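Local coordinates for probable FAD-dependent oxidoreductase PA4991 (Pseudomonas aeruginosa PAO1, PDB 5EZ7), which probably works as an FAD-dependent oxidoreductase of the DAO family, binding one FAD per monomer, with a physiological substrate that is still unknown, at residues Gly209-Ala212 and Leu213-Leu217. Residues are numbered along the deposited sequence; the frame is centred on the assembly and turned at random.
Sequences GNEA and LLREL. With FAD (flavin-adenine dinucleotide), chain B.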
loop_
_atom_site.group_PDB
_atom_site.type_symbol
_atom_site.label_atom_id
_atom_site.label_comp_id
_atom_site.label_asym_id
_atom_site.label_seq_id
_atom_site.Cartn_x
_atom_site.Cartn_y
_atom_site.Cartn_z
ATOM N N GLY A 209 11.360 1.875 -6.614
ATOM C CA GLY A 209 11.854 2.494 -7.832
ATOM C C GLY A 209 12.258 3.953 -7.725
ATOM O O GLY A 209 12.926 4.447 -8.634
ATOM N N ASN A 210 11.847 4.667 -6.658
ATOM C CA ASN A 210 12.257 6.095 -6.499
ATOM C C ASN A 210 13.759 6.315 -6.504
ATOM O O ASN A 210 14.220 7.329 -7.043
ATOM C CB ASN A 210 11.654 6.761 -5.253
ATOM C CG ASN A 210 10.224 7.219 -5.445
ATOM O OD1 ASN A 210 9.707 7.263 -6.559
ATOM N ND2 ASN A 210 9.552 7.543 -4.327
ATOM N N GLU A 211 14.529 5.376 -5.938
ATOM C CA GLU A 211 15.983 5.546 -5.874
ATOM C C GLU A 211 16.649 5.746 -7.285
ATOM O O GLU A 211 17.306 6.752 -7.536
ATOM C CB GLU A 211 16.603 4.377 -5.120
ATOM C CG GLU A 211 18.094 4.520 -4.802
ATOM C CD GLU A 211 18.599 3.367 -3.947
ATOM O OE1 GLU A 211 19.096 3.612 -2.840
ATOM O OE2 GLU A 211 18.463 2.200 -4.378
ATOM N N ALA A 212 16.441 4.779 -8.182
ATOM C CA ALA A 212 16.959 4.818 -9.584
ATOM C C ALA A 212 16.368 5.949 -10.444
ATOM O O ALA A 212 17.048 6.494 -11.307
ATOM C CB ALA A 212 16.718 3.464 -10.265
ATOM N N LEU A 213 15.104 6.286 -10.238
ATOM C CA LEU A 213 14.547 7.491 -10.874
ATOM C C LEU A 213 15.247 8.787 -10.422
ATOM O O LEU A 213 15.502 9.679 -11.251
ATOM C CB LEU A 213 13.068 7.615 -10.614
ATOM C CG LEU A 213 12.209 6.622 -11.393
ATOM C CD1 LEU A 213 10.829 6.525 -10.761
ATOM C CD2 LEU A 213 12.117 7.042 -12.841
ATOM N N LEU A 214 15.526 8.909 -9.128
ATOM C CA LEU A 214 16.298 10.041 -8.657
ATOM C C LEU A 214 17.668 10.081 -9.325
ATOM O O LEU A 214 18.062 11.131 -9.803
ATOM C CB LEU A 214 16.395 10.084 -7.134
ATOM C CG LEU A 214 15.060 10.386 -6.447
ATOM C CD1 LEU A 214 15.216 10.127 -4.969
ATOM C CD2 LEU A 214 14.571 11.812 -6.663
ATOM N N ARG A 215 18.347 8.939 -9.436
ATOM C CA ARG A 215 19.677 8.915 -10.098
ATOM C C ARG A 215 19.590 9.324 -11.552
ATOM O O ARG A 215 20.430 10.077 -12.020
ATOM C CB ARG A 215 20.370 7.564 -9.988
ATOM C CG ARG A 215 21.370 7.502 -8.840
ATOM C CD ARG A 215 21.779 6.069 -8.523
ATOM N NE ARG A 215 21.777 5.797 -7.073
ATOM C CZ ARG A 215 21.488 4.624 -6.486
ATOM N NH1 ARG A 215 21.109 3.533 -7.183
ATOM N NH2 ARG A 215 21.557 4.540 -5.158
ATOM N N GLU A 216 18.562 8.833 -12.240
ATOM C CA GLU A 216 18.229 9.256 -13.607
ATOM C C GLU A 216 18.082 10.791 -13.812
ATOM O O GLU A 216 18.426 11.318 -14.865
ATOM C CB GLU A 216 16.951 8.538 -14.097
ATOM C CG GLU A 216 17.203 7.307 -14.949
ATOM C CD GLU A 216 18.124 7.615 -16.125
ATOM O OE1 GLU A 216 19.304 7.171 -16.058
ATOM O OE2 GLU A 216 17.693 8.335 -17.080
ATOM N N LEU A 217 17.562 11.472 -12.800
ATOM C CA LEU A 217 17.510 12.924 -12.765
ATOM C C LEU A 217 18.794 13.582 -12.214
ATOM O O LEU A 217 18.808 14.781 -11.997
ATOM C CB LEU A 217 16.319 13.344 -11.917
ATOM C CG LEU A 217 15.008 12.832 -12.510
ATOM C CD1 LEU A 217 13.944 12.620 -11.460
ATOM C CD2 LEU A 217 14.529 13.829 -13.535
HETATM P PA FAD B . 4.445 0.566 -4.226
HETATM O O1A FAD B . 3.173 -0.144 -3.891
HETATM O O2A FAD B . 5.765 -0.147 -4.138
HETATM O O5B FAD B . 4.254 1.167 -5.681
HETATM C C5B FAD B . 5.328 1.702 -6.430
HETATM C C4B FAD B . 4.950 1.518 -7.884
HETATM O O4B FAD B . 5.899 2.212 -8.711
HETATM C C3B FAD B . 4.949 0.039 -8.282
HETATM O O3B FAD B . 3.686 -0.341 -8.835
HETATM C C2B FAD B . 6.075 -0.050 -9.295
HETATM O O2B FAD B . 5.874 -1.007 -10.332
HETATM C C1B FAD B . 6.165 1.384 -9.824
HETATM N N9A FAD B . 7.491 1.729 -10.349
HETATM C C8A FAD B . 8.676 1.435 -9.787
HETATM N N7A FAD B . 9.677 1.903 -10.553
HETATM C C5A FAD B . 9.134 2.512 -11.614
HETATM C C6A FAD B . 9.653 3.205 -12.801
HETATM N N6A FAD B . 10.981 3.331 -12.949
HETATM N N1A FAD B . 8.777 3.709 -13.685
HETATM C C2A FAD B . 7.449 3.575 -13.508
HETATM N N3A FAD B . 6.902 2.946 -12.447
HETATM C C4A FAD B . 7.689 2.401 -11.487
HETATM N N1 FAD B . 0.769 -0.549 5.376
HETATM C C2 FAD B . -0.381 -0.442 6.075
HETATM O O2 FAD B . -0.865 0.697 6.275
HETATM N N3 FAD B . -1.026 -1.515 6.564
HETATM C C4 FAD B . -0.574 -2.755 6.397
HETATM O O4 FAD B . -1.196 -3.737 6.850
HETATM C C4X FAD B . 0.671 -2.952 5.646
HETATM N N5 FAD B . 1.179 -4.184 5.448
HETATM C C5X FAD B . 2.314 -4.353 4.747
HETATM C C6 FAD B . 2.795 -5.641 4.551
HETATM C C7 FAD B . 3.954 -5.860 3.834
HETATM C C7M FAD B . 4.443 -7.260 3.621
HETATM C C8 FAD B . 4.679 -4.704 3.246
HETATM C C8M FAD B . 5.948 -4.878 2.439
HETATM C C9 FAD B . 4.203 -3.422 3.453
HETATM C C9A FAD B . 3.042 -3.186 4.185
HETATM N N10 FAD B . 2.521 -1.879 4.406
HETATM C C10 FAD B . 1.328 -1.737 5.123
HETATM C "C1'" FAD B . 3.165 -0.694 3.863
HETATM C "C2'" FAD B . 2.605 -0.452 2.472
HETATM O "O2'" FAD B . 2.518 -1.669 1.719
HETATM C "C3'" FAD B . 3.435 0.583 1.726
HETATM O "O3'" FAD B . 3.713 1.682 2.618
HETATM C "C4'" FAD B . 2.687 1.102 0.500
HETATM O "O4'" FAD B . 1.968 0.059 -0.161
HETATM C "C5'" FAD B . 3.635 1.725 -0.506
HETATM O "O5'" FAD B . 2.870 2.333 -1.555
HETATM P P FAD B . 3.640 2.965 -2.804
HETATM O O1P FAD B . 2.632 3.252 -3.886
HETATM O O2P FAD B . 4.488 4.058 -2.260
HETATM O O3P FAD B . 4.664 1.803 -3.220
#
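L213 and G209 meet one helical turn apart, toward the N-terminal end of helix 210-216, beside the adenine of FAD. From CB, which rests near G209 O, the L213 side chain runs beside its own backbone N (chi1 -73°) and back toward the cofactor. CG lies 3.6 Å from G209 O and 3.8 Å from FAD N6A, and both methyls, CD1 and CD2, stay close to that exocyclic amine, CD1 also touching G209 O. G209 O also accepts the N-H of L213, at 3.3 Å from L213 N and nearly straight (169°). G209 CA approaches FAD N7A to 3.5 Å, bringing the backbone itself against the adenine. Further i to i+4 bonds continue the helix, among them L214 N to N210 O and E216 N to A212 O, both 2.9 Å.

On the outer side, E211 and R215 lie side by side, their charged planes 29° apart. E211 CG sits over one face of the guanidinium, near its rim, while OE1 forms a long salt bridge of 3.5 Å to R215 NH2; OE2 pairs with R226. N210 OD1 accepts a hydrogen bond from A206 N, tying N210 to the preceding loop. L213, L214 and L217 pack on L204 of strand 201-204, and L214 and L217 also reach L339 of the parallel neighbouring strand 339-343, seating the helix on the Rossmann-type sheet.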